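Local coordinates for protein replicative DNA helicase (Nostoc punctiforme, PDB 4O1R) that contains an intein, a domain that probably excises itself from its host helicase and joins the flanking sequences by a new peptide bond, at residues Asp8-Leu13 with Gly17-Ile22; Asn75-Thr80 with Trp84-Glu89; His95-Arg100 with Ile106-Ile111; Phe123-Thr126 with Asn132-Ala135. One frame throughout, in Å; residues are numbered along the deposited sequence. Where two conformers were deposited one is given.

Contact 1: residues Asp8-Leu13 with Gly17-Ile22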
# COMPACT_ATOMS: atom_id res chain seq x y z
N ASP A 8 -0.14 -6.26 9.95
CA ASP A 8 -0.67 -5.13 10.70
C ASP A 8 -0.87 -3.88 9.85
O ASP A 8 -1.32 -2.85 10.35
CB ASP A 8 0.17 -4.81 11.96
CG ASP A 8 1.61 -4.49 11.66
OD1 ASP A 8 2.09 -4.80 10.56
OD2 ASP A 8 2.28 -3.95 12.57
N SER A 9 -0.54 -3.97 8.56
CA SER A 9 -0.77 -2.85 7.64
C SER A 9 -2.25 -2.49 7.62
O SER A 9 -3.09 -3.37 7.46
CB SER A 9 -0.33 -3.21 6.22
OG SER A 9 1.04 -3.63 6.19
N LEU A 10 -2.57 -1.21 7.76
CA LEU A 10 -3.96 -0.79 7.89
C LEU A 10 -4.57 -0.37 6.57
O LEU A 10 -4.01 0.45 5.84
CB LEU A 10 -4.06 0.39 8.86
CG LEU A 10 -3.65 0.12 10.29
CD1 LEU A 10 -3.66 1.40 11.10
CD2 LEU A 10 -4.57 -0.92 10.92
N VAL A 11 -5.74 -0.93 6.26
CA VAL A 11 -6.52 -0.47 5.13
C VAL A 11 -7.82 0.13 5.64
O VAL A 11 -8.34 -0.29 6.68
CB VAL A 11 -6.83 -1.72 4.26
CG1 VAL A 11 -7.50 -1.35 2.98
CG2 VAL A 11 -5.54 -2.54 3.99
N THR A 12 -8.35 1.13 4.94
CA THR A 12 -9.57 1.80 5.38
C THR A 12 -10.79 1.28 4.65
O THR A 12 -10.85 1.35 3.41
CB THR A 12 -9.48 3.33 5.19
OG1 THR A 12 -8.36 3.80 5.93
CG2 THR A 12 -10.75 4.03 5.69
N LEU A 13 -11.76 0.76 5.40
CA LEU A 13 -13.05 0.38 4.84
C LEU A 13 -13.81 1.68 4.57
O LEU A 13 -14.01 2.49 5.47
CB LEU A 13 -13.81 -0.54 5.79
CG LEU A 13 -13.06 -1.83 6.18
CD1 LEU A 13 -13.89 -2.61 7.18
CD2 LEU A 13 -12.73 -2.69 4.98
N GLY A 17 -15.11 4.00 7.48
CA GLY A 17 -13.86 4.73 7.73
C GLY A 17 -12.97 4.01 8.73
O GLY A 17 -12.01 4.57 9.25
N LEU A 18 -13.29 2.75 9.02
CA LEU A 18 -12.53 1.98 9.98
C LEU A 18 -11.22 1.50 9.35
O LEU A 18 -11.23 0.96 8.25
CB LEU A 18 -13.35 0.79 10.46
CG LEU A 18 -12.80 -0.03 11.63
CD1 LEU A 18 -12.77 0.79 12.91
CD2 LEU A 18 -13.66 -1.28 11.80
N GLN A 19 -10.11 1.72 10.06
CA GLN A 19 -8.80 1.24 9.64
C GLN A 19 -8.60 -0.15 10.21
O GLN A 19 -8.69 -0.34 11.43
CB GLN A 19 -7.71 2.19 10.14
CG GLN A 19 -7.88 3.60 9.58
CD GLN A 19 -6.90 4.59 10.16
OE1 GLN A 19 -5.71 4.54 9.87
NE2 GLN A 19 -7.40 5.52 10.97
N VAL A 20 -8.40 -1.13 9.33
CA VAL A 20 -8.36 -2.54 9.71
C VAL A 20 -7.04 -3.17 9.27
O VAL A 20 -6.60 -2.95 8.14
CB VAL A 20 -9.46 -3.31 8.91
CG1 VAL A 20 -9.45 -4.82 9.22
CG2 VAL A 20 -10.84 -2.69 9.11
N PRO A 21 -6.40 -3.97 10.16
CA PRO A 21 -5.20 -4.70 9.72
C PRO A 21 -5.55 -5.67 8.59
O PRO A 21 -6.54 -6.41 8.65
CB PRO A 21 -4.77 -5.46 10.98
CG PRO A 21 -5.48 -4.83 12.11
CD PRO A 21 -6.72 -4.19 11.58
N ILE A 22 -4.71 -5.69 7.57
CA ILE A 22 -4.99 -6.50 6.40
C ILE A 22 -5.14 -7.99 6.76
O ILE A 22 -5.95 -8.71 6.14
CB ILE A 22 -3.89 -6.25 5.32
CG1 ILE A 22 -4.25 -6.93 4.01
CG2 ILE A 22 -2.50 -6.64 5.83
CD1 ILE A 22 -3.32 -6.55 2.85

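Contact 2: residues Asn75-Thr80 with Trp84-Glu89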
# COMPACT_ATOMS: atom_id res chain seq x y z
N ASN A 75 9.65 -6.79 -3.56
CA ASN A 75 9.03 -6.66 -4.87
C ASN A 75 7.74 -5.86 -4.88
O ASN A 75 7.14 -5.68 -5.94
CB ASN A 75 8.81 -8.04 -5.53
CG ASN A 75 7.87 -8.95 -4.76
OD1 ASN A 75 7.69 -8.83 -3.55
ND2 ASN A 75 7.29 -9.90 -5.48
N HIS A 76 7.27 -5.39 -3.72
CA HIS A 76 6.04 -4.61 -3.73
C HIS A 76 6.28 -3.26 -4.37
O HIS A 76 7.26 -2.59 -4.04
CB HIS A 76 5.46 -4.42 -2.34
CG HIS A 76 3.97 -4.33 -2.36
ND1 HIS A 76 3.16 -5.07 -1.52
CD2 HIS A 76 3.13 -3.64 -3.16
CE1 HIS A 76 1.89 -4.83 -1.81
NE2 HIS A 76 1.85 -3.95 -2.79
N LYS A 77 5.37 -2.85 -5.24
CA LYS A 77 5.55 -1.59 -5.99
C LYS A 77 4.83 -0.40 -5.35
O LYS A 77 3.74 -0.52 -4.78
CB LYS A 77 5.12 -1.75 -7.45
CG LYS A 77 6.03 -2.71 -8.25
CD LYS A 77 5.71 -2.69 -9.74
CE LYS A 77 6.67 -3.59 -10.51
NZ LYS A 77 6.50 -3.46 -11.97
N PHE A 78 5.51 0.74 -5.44
CA PHE A 78 5.06 2.04 -4.98
C PHE A 78 5.15 3.01 -6.15
O PHE A 78 5.88 2.76 -7.11
CB PHE A 78 5.95 2.52 -3.83
CG PHE A 78 5.85 1.65 -2.61
CD1 PHE A 78 6.56 0.46 -2.52
CD2 PHE A 78 5.00 1.99 -1.56
CE1 PHE A 78 6.45 -0.36 -1.41
CE2 PHE A 78 4.89 1.17 -0.44
CZ PHE A 78 5.61 -0.00 -0.37
N LEU A 79 4.40 4.11 -6.09
CA LEU A 79 4.33 5.00 -7.25
C LEU A 79 5.29 6.18 -7.11
O LEU A 79 5.20 6.96 -6.15
CB LEU A 79 2.90 5.51 -7.45
CG LEU A 79 2.71 6.43 -8.66
CD1 LEU A 79 3.09 5.74 -9.96
CD2 LEU A 79 1.27 6.91 -8.72
N THR A 80 6.20 6.31 -8.06
CA THR A 80 7.07 7.48 -8.13
C THR A 80 6.62 8.37 -9.30
O THR A 80 5.77 7.97 -10.10
CB THR A 80 8.55 7.10 -8.38
OG1 THR A 80 8.74 6.72 -9.76
CG2 THR A 80 9.00 5.99 -7.43
N TRP A 84 5.66 3.21 -11.47
CA TRP A 84 5.68 2.25 -10.37
C TRP A 84 7.05 1.59 -10.27
O TRP A 84 7.65 1.23 -11.29
CB TRP A 84 4.60 1.18 -10.59
CG TRP A 84 3.22 1.73 -10.55
CD1 TRP A 84 2.45 2.12 -11.62
CD2 TRP A 84 2.42 1.97 -9.38
NE1 TRP A 84 1.24 2.58 -11.19
CE2 TRP A 84 1.18 2.49 -9.82
CE3 TRP A 84 2.63 1.76 -8.01
CZ2 TRP A 84 0.15 2.83 -8.93
CZ3 TRP A 84 1.60 2.10 -7.12
CH2 TRP A 84 0.38 2.63 -7.59
N LYS A 85 7.55 1.45 -9.05
CA LYS A 85 8.86 0.83 -8.80
C LYS A 85 8.79 -0.10 -7.60
O LYS A 85 8.10 0.18 -6.61
CB LYS A 85 9.92 1.90 -8.48
CG LYS A 85 10.21 2.87 -9.62
CD LYS A 85 11.54 3.54 -9.39
CE LYS A 85 11.86 4.49 -10.51
NZ LYS A 85 13.09 5.24 -10.18
N ARG A 86 9.49 -1.23 -7.71
CA ARG A 86 9.67 -2.13 -6.58
C ARG A 86 10.34 -1.41 -5.42
O ARG A 86 11.24 -0.57 -5.63
CB ARG A 86 10.57 -3.28 -6.99
CG ARG A 86 10.01 -4.20 -8.07
CD ARG A 86 11.10 -5.09 -8.63
NE ARG A 86 11.72 -5.91 -7.58
CZ ARG A 86 11.60 -7.22 -7.46
NH1 ARG A 86 10.85 -7.91 -8.31
NH2 ARG A 86 12.23 -7.84 -6.46
N LEU A 87 9.95 -1.77 -4.20
CA LEU A 87 10.61 -1.25 -3.02
C LEU A 87 12.13 -1.42 -3.11
O LEU A 87 12.90 -0.49 -2.77
CB LEU A 87 10.05 -1.92 -1.75
CG LEU A 87 10.70 -1.49 -0.42
CD1 LEU A 87 9.70 -1.60 0.73
CD2 LEU A 87 11.96 -2.31 -0.12
N ASP A 88 12.58 -2.58 -3.59
CA ASP A 88 14.01 -2.84 -3.65
C ASP A 88 14.71 -2.18 -4.84
O ASP A 88 15.90 -2.42 -5.07
CB ASP A 88 14.31 -4.35 -3.53
CG ASP A 88 13.76 -5.18 -4.67
OD1 ASP A 88 13.45 -4.63 -5.75
OD2 ASP A 88 13.64 -6.41 -4.48
N GLU A 89 13.98 -1.31 -5.55
CA GLU A 89 14.58 -0.42 -6.56
C GLU A 89 14.49 1.06 -6.18
O GLU A 89 14.95 1.91 -6.92
CB GLU A 89 13.94 -0.67 -7.93
CG GLU A 89 14.24 -2.08 -8.49
CD GLU A 89 15.72 -2.31 -8.87
OE1 GLU A 89 16.44 -1.35 -9.21
OE2 GLU A 89 16.18 -3.48 -8.82
O HOH W 1 8.10 -1.18 -12.40

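Contact 3: residues His95-Arg100 with Ile106-Ile111. Unlike the reference sequence in segment 95-100: Ala97 (reference Cys). Unlike the reference sequence in segment 106-111: Ile106 (reference Val).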
# COMPACT_ATOMS: atom_id res chain seq x y z
N HIS A 95 10.81 10.13 -4.15
CA HIS A 95 9.47 10.49 -3.68
C HIS A 95 8.42 9.47 -4.11
O HIS A 95 8.51 8.90 -5.20
CB HIS A 95 9.10 11.87 -4.21
CG HIS A 95 9.87 13.00 -3.59
ND1 HIS A 95 11.23 13.17 -3.74
CD2 HIS A 95 9.44 14.06 -2.86
CE1 HIS A 95 11.61 14.27 -3.10
NE2 HIS A 95 10.54 14.83 -2.57
N LEU A 96 7.42 9.28 -3.24
CA LEU A 96 6.30 8.36 -3.49
C LEU A 96 4.98 9.09 -3.37
O LEU A 96 4.85 10.05 -2.59
CB LEU A 96 6.29 7.23 -2.46
CG LEU A 96 7.53 6.37 -2.32
CD1 LEU A 96 7.22 5.32 -1.27
CD2 LEU A 96 7.84 5.74 -3.67
N ALA A 97 3.98 8.60 -4.11
CA ALA A 97 2.64 9.15 -4.04
C ALA A 97 1.91 8.67 -2.79
O ALA A 97 1.84 7.46 -2.53
CB ALA A 97 1.84 8.75 -5.26
N LEU A 98 1.38 9.63 -2.05
CA LEU A 98 0.64 9.35 -0.82
C LEU A 98 -0.62 10.19 -0.83
O LEU A 98 -0.60 11.30 -1.34
CB LEU A 98 1.49 9.72 0.40
CG LEU A 98 2.46 8.72 1.05
CD1 LEU A 98 3.54 8.25 0.10
CD2 LEU A 98 3.13 9.34 2.25
N PRO A 99 -1.72 9.69 -0.24
CA PRO A 99 -2.91 10.54 -0.10
C PRO A 99 -2.68 11.70 0.84
O PRO A 99 -1.97 11.57 1.85
CB PRO A 99 -3.97 9.60 0.50
CG PRO A 99 -3.43 8.28 0.47
CD PRO A 99 -1.95 8.32 0.26
N ARG A 100 -3.29 12.84 0.51
CA ARG A 100 -3.32 13.98 1.41
C ARG A 100 -4.21 13.63 2.60
O ARG A 100 -5.02 12.70 2.52
CB ARG A 100 -3.82 15.23 0.68
CG ARG A 100 -2.88 15.69 -0.42
CD ARG A 100 -3.19 17.11 -0.90
NE ARG A 100 -2.15 17.61 -1.81
CZ ARG A 100 -1.01 18.19 -1.43
NH1 ARG A 100 -0.73 18.36 -0.14
NH2 ARG A 100 -0.14 18.59 -2.35
N ILE A 106 -3.30 13.62 -4.15
CA ILE A 106 -2.08 13.00 -3.66
C ILE A 106 -0.97 14.04 -3.48
O ILE A 106 -1.02 15.16 -4.03
CB ILE A 106 -1.61 11.80 -4.54
CG1 ILE A 106 -1.27 12.22 -5.97
CG2 ILE A 106 -2.64 10.66 -4.51
CD1 ILE A 106 0.18 12.60 -6.18
N TYR A 107 0.03 13.68 -2.68
CA TYR A 107 1.24 14.47 -2.53
C TYR A 107 2.43 13.54 -2.67
O TYR A 107 2.33 12.33 -2.43
CB TYR A 107 1.24 15.32 -1.25
CG TYR A 107 1.59 14.54 -0.04
CD1 TYR A 107 2.88 14.58 0.47
CD2 TYR A 107 0.65 13.74 0.58
CE1 TYR A 107 3.21 13.85 1.56
CE2 TYR A 107 0.98 13.01 1.68
CZ TYR A 107 2.26 13.06 2.17
OH TYR A 107 2.59 12.32 3.28
N TRP A 108 3.56 14.10 -3.07
CA TRP A 108 4.77 13.31 -3.31
C TRP A 108 5.73 13.45 -2.14
O TRP A 108 6.46 14.44 -2.05
CB TRP A 108 5.44 13.80 -4.59
CG TRP A 108 4.58 13.60 -5.80
CD1 TRP A 108 3.79 14.54 -6.40
CD2 TRP A 108 4.40 12.38 -6.53
NE1 TRP A 108 3.14 13.98 -7.47
CE2 TRP A 108 3.50 12.66 -7.58
CE3 TRP A 108 4.93 11.09 -6.43
CZ2 TRP A 108 3.10 11.69 -8.51
CZ3 TRP A 108 4.52 10.12 -7.35
CH2 TRP A 108 3.62 10.43 -8.38
N ASP A 109 5.74 12.46 -1.26
CA ASP A 109 6.55 12.53 -0.05
C ASP A 109 7.91 11.88 -0.28
O ASP A 109 8.04 10.92 -1.03
CB ASP A 109 5.82 11.85 1.12
CG ASP A 109 6.30 12.35 2.49
OD1 ASP A 109 7.12 13.29 2.57
OD2 ASP A 109 5.80 11.79 3.47
N GLU A 110 8.91 12.39 0.41
CA GLU A 110 10.27 11.89 0.30
C GLU A 110 10.49 10.66 1.19
O GLU A 110 10.09 10.65 2.36
CB GLU A 110 11.21 13.00 0.77
CG GLU A 110 12.67 12.67 0.58
CD GLU A 110 13.58 13.55 1.40
OE1 GLU A 110 13.26 13.84 2.57
OE2 GLU A 110 14.64 13.91 0.88
N ILE A 111 11.14 9.63 0.64
CA ILE A 111 11.60 8.49 1.44
C ILE A 111 12.81 8.90 2.27
O ILE A 111 13.80 9.42 1.71
CB ILE A 111 12.00 7.31 0.54
CG1 ILE A 111 10.78 6.81 -0.24
CG2 ILE A 111 12.61 6.17 1.38
CD1 ILE A 111 11.15 5.91 -1.40

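Contact 4: residues Phe123-Thr126 with Asn132-Ala135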
# COMPACT_ATOMS: atom_id res chain seq x y z
N PHE A 123 0.62 -10.50 3.42
CA PHE A 123 -0.76 -10.52 2.93
C PHE A 123 -0.94 -9.55 1.80
O PHE A 123 -0.23 -8.55 1.69
CB PHE A 123 -1.71 -10.14 4.08
CG PHE A 123 -1.59 -11.03 5.28
CD1 PHE A 123 -0.63 -10.79 6.26
CD2 PHE A 123 -2.44 -12.13 5.43
CE1 PHE A 123 -0.49 -11.63 7.36
CE2 PHE A 123 -2.32 -12.96 6.54
CZ PHE A 123 -1.35 -12.71 7.50
N ASP A 124 -1.94 -9.82 0.98
CA ASP A 124 -2.25 -8.93 -0.13
C ASP A 124 -3.74 -8.91 -0.39
O ASP A 124 -4.49 -9.78 0.09
CB ASP A 124 -1.48 -9.41 -1.38
CG ASP A 124 -1.44 -8.38 -2.51
OD1 ASP A 124 -1.59 -7.16 -2.25
OD2 ASP A 124 -1.22 -8.80 -3.67
N LEU A 125 -4.15 -7.89 -1.14
CA LEU A 125 -5.52 -7.71 -1.61
C LEU A 125 -5.51 -7.66 -3.11
O LEU A 125 -4.62 -7.06 -3.70
CB LEU A 125 -6.10 -6.39 -1.11
CG LEU A 125 -6.07 -6.07 0.38
CD1 LEU A 125 -6.74 -4.73 0.66
CD2 LEU A 125 -6.74 -7.17 1.17
N THR A 126 -6.53 -8.24 -3.72
CA THR A 126 -6.74 -8.07 -5.16
C THR A 126 -7.81 -7.02 -5.38
O THR A 126 -8.92 -7.12 -4.82
CB THR A 126 -7.17 -9.38 -5.81
OG1 THR A 126 -8.41 -9.82 -5.26
CG2 THR A 126 -6.13 -10.44 -5.58
N ASN A 132 -4.57 -1.27 -7.29
CA ASN A 132 -3.78 -0.65 -6.22
C ASN A 132 -4.69 -0.33 -5.07
O ASN A 132 -5.91 -0.39 -5.19
CB ASN A 132 -3.01 0.60 -6.72
CG ASN A 132 -3.89 1.84 -6.86
OD1 ASN A 132 -4.18 2.53 -5.88
ND2 ASN A 132 -4.28 2.14 -8.09
N PHE A 133 -4.10 -0.03 -3.92
CA PHE A 133 -4.90 0.40 -2.79
C PHE A 133 -4.04 1.17 -1.83
O PHE A 133 -2.80 1.16 -1.94
CB PHE A 133 -5.61 -0.78 -2.10
CG PHE A 133 -4.68 -1.84 -1.55
CD1 PHE A 133 -4.22 -2.87 -2.38
CD2 PHE A 133 -4.30 -1.84 -0.21
CE1 PHE A 133 -3.37 -3.87 -1.88
CE2 PHE A 133 -3.46 -2.84 0.30
CZ PHE A 133 -2.98 -3.85 -0.53
N VAL A 134 -4.69 1.85 -0.89
CA VAL A 134 -4.00 2.58 0.16
C VAL A 134 -3.82 1.70 1.39
O VAL A 134 -4.79 1.15 1.92
CB VAL A 134 -4.76 3.87 0.53
CG1 VAL A 134 -4.02 4.60 1.64
CG2 VAL A 134 -4.95 4.76 -0.69
N ALA A 135 -2.58 1.57 1.86
CA ALA A 135 -2.26 0.83 3.07
C ALA A 135 -1.32 1.67 3.91
O ALA A 135 -0.34 2.23 3.39
CB ALA A 135 -1.63 -0.50 2.73

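Contact 1: residues Asp8-Leu13 with Gly17-Ile22
Leu10, Val11 and Thr12 run antiparallel to Pro21, Val20 and Gln19, with 141° between the two short strands, forming a twisted beta hairpin. Val11 and Val20 are its hydrogen-bonded pair: Val11 N reaches Val20 O at 2.9 Å, and the return bond from Val20 N to Val11 O is nearly straight at 168°. Leu10 with Pro21 and Thr12 with Gln19 flank them as non-hydrogen-bonded pairs. Pro21 has no N-H to give, and this position asks none of it across the pair.

Leu10, Pro21, Thr12 and Gln19 share one face. The CD2 branch of Leu10 lies against the proline ring, 4.0 Å from Pro21 CD, while its CD1 branch leans toward the Gln19 amide. Thr12 and Gln19 lie alongside each other, pointing the same way, with Thr12 OG1 3.7 Å from Gln19 CG. Thr12 CG2, anti to the backbone N, reaches instead the backbone of Gly17. On the other face are Val11 and Val20. Val20 was modelled in two positions, so the approach of Leu13 CD1 to Val20 CG2 at 3.6 Å, with the two side chains slanting across each other, holds for one of them and is less certain. Val33, Trp34 and Phe31 of strand 31-37 pack on Val11, Thr12 and Leu13, and Ile22 turns to strand 106-126, so the hairpin lies against the body of the intein. At the Ser9 end, Ile22 N donates to Ser9 O. The opposite end is closed by Gly17 N, which bonds to Leu13 O at 2.7 Å with a bent N-H angle of 132°.

Contact 2: residues Asn75-Thr80 with Trp84-Glu89
This is a tight antiparallel beta hairpin at one edge of a four-stranded sheet, with Trp84 lying over Leu79. Strand 83-86 is outermost, and strand 77-80 pairs on its other side with strand 138-141. Phe78 and Lys85 exchange two backbone hydrogen bonds, and Leu87 N adds a third to His76 O. On the face that carries Leu79 and Trp84, Leu79 CB sits 3.7 Å from the centroid of the indole six-membered ring, 12° off its normal, a CH-pi contact. With CG anti to the backbone N (chi1 -178°), Leu79 carries CD1 over the same ring system, 3.8 Å from Trp84 CE2. Outside the hairpin, Glu38 takes the indole N-H and His141 stacks on Trp84 edge-to-face.

Arg86 bends at chi3 and lays its guanidinium under Asn75, whose CB is 3.5 Å from Arg86 CZ over one face. Asp88 holds that group flat from its edge, in a side-on salt bridge in which Arg86 NE donates to Asp88 OD1 at 2.8 Å and NH2 to OD2. A water bridges Lys77 NZ and Trp84 O. Thr73 and His76 fit the Thr-x-x-His sequence of inteins, so the hairpin probably continues from the block B motif of the HINT fold.

Contact 3: residues His95-Arg100 with Ile106-Ile111
Trp108 lays its indole over Ala97, and His95 turns one ring face to Glu110; these two pairings share a face of an antiparallel strand pair. Ala97 (cysteine in the reference sequence) puts its CB 4.1 Å from the centroid of the indole six-membered ring, 27° off the normal, with Trp108 CZ3 the nearest ring atom at 3.7 Å. Ile106 CD1, from the same strand as Trp108, also covers an indole face, offset toward the rim. Glu110 CB comes over the imidazole of His95, 20° from its normal, while the edge of that ring runs to the backbone, His95 CD2 meeting Trp108 O at 3.1 Å. Glu110 sends its carboxylate away from the pair, its CG anti to the backbone N.

The other face belongs to Leu96, Leu98, Tyr107 and Asp109. Tyr107 was modelled in two positions; the approach of its CE2 to Leu98 CB at 3.6 Å and of its ring edge to Pro99 O belongs to one of them and is to that extent doubtful. Arg100 stays extended to NE and sets its guanidinium over Tyr107 CB rather than on the ring, the two planes 38° apart in that conformer. Asp109 OD2 is gripped from outside by Thr64 OG1 and Leu66 N. Farther along, Leu96 CG meets Ile111 CD1 at 3.8 Å.

Four backbone hydrogen bonds, two each for Leu96-Asp109 and Leu98-Tyr107, hold the strands together between the two faces. This is an antiparallel beta hairpin with alternating hydrogen-bonded and non-hydrogen-bonded pairs: strand 95-99 turns back to pair with the start of long strand 106-126 in the intein's HINT fold.

Contact 4: residues Phe123-Thr126 with Asn132-Ala135
Leu125 points at the Phe133 ring, and its side chain lies along one face of it, the two crossing at about a right angle. CB starts at one rim, 3.8 Å from Phe133 CE1. CG follows, with CZ as its nearest ring atom at 3.9 Å. CD1 then arrives over the middle of the ring, 3.9 Å from the centroid and 13° off the normal, which makes a CH-pi contact. On the ring's side, Phe133 CG stands between the backbone N and the carbonyl carbon (chi1 60°), and this sends the ring toward Leu125, on a strand that is not its sheet neighbour, with 8.2 Å between the CA atoms of Leu125 and Phe133.

The neighbour Asp124 uses a different part of the same ring: its OD1 lies in the ring plane at the edge, 3.8 Å from Phe133 CE1. Around them, Ala51 and Ile22 touch Leu125, while Val33, Val140 and the C-terminal Asn142 touch Phe133, placing the contact in the buried middle of the intein. Dispersion over the face therefore probably does most of the work, while the slightly positive ring hydrogens at the edge would suit the carboxylate oxygen.

How the contacts relate
Contact 4 is the core piece, with all its touching residues buried, while contacts 1, 2 and 3 are hairpins only partly buried. Those three rely on backbone hydrogen bonds; contact 4 is side chain on side chain between strands of different sheets. Contacts 3 and 4 both draw on strand 106-126, and contacts 2 and 4 both reach the sheet of strands 77-80 and 132-135. The hairpins 75-80/84-89 and 95-100/106-111 abut, Leu79 O lying 2.9 Å from Ala97 N, a probable hydrogen bond. Contact 1, about 21 Å from contact 2 between centres and across the chain's middle, instead meets contact 4, where Ile22 CD1 packs 3.7 Å from Leu125 CG.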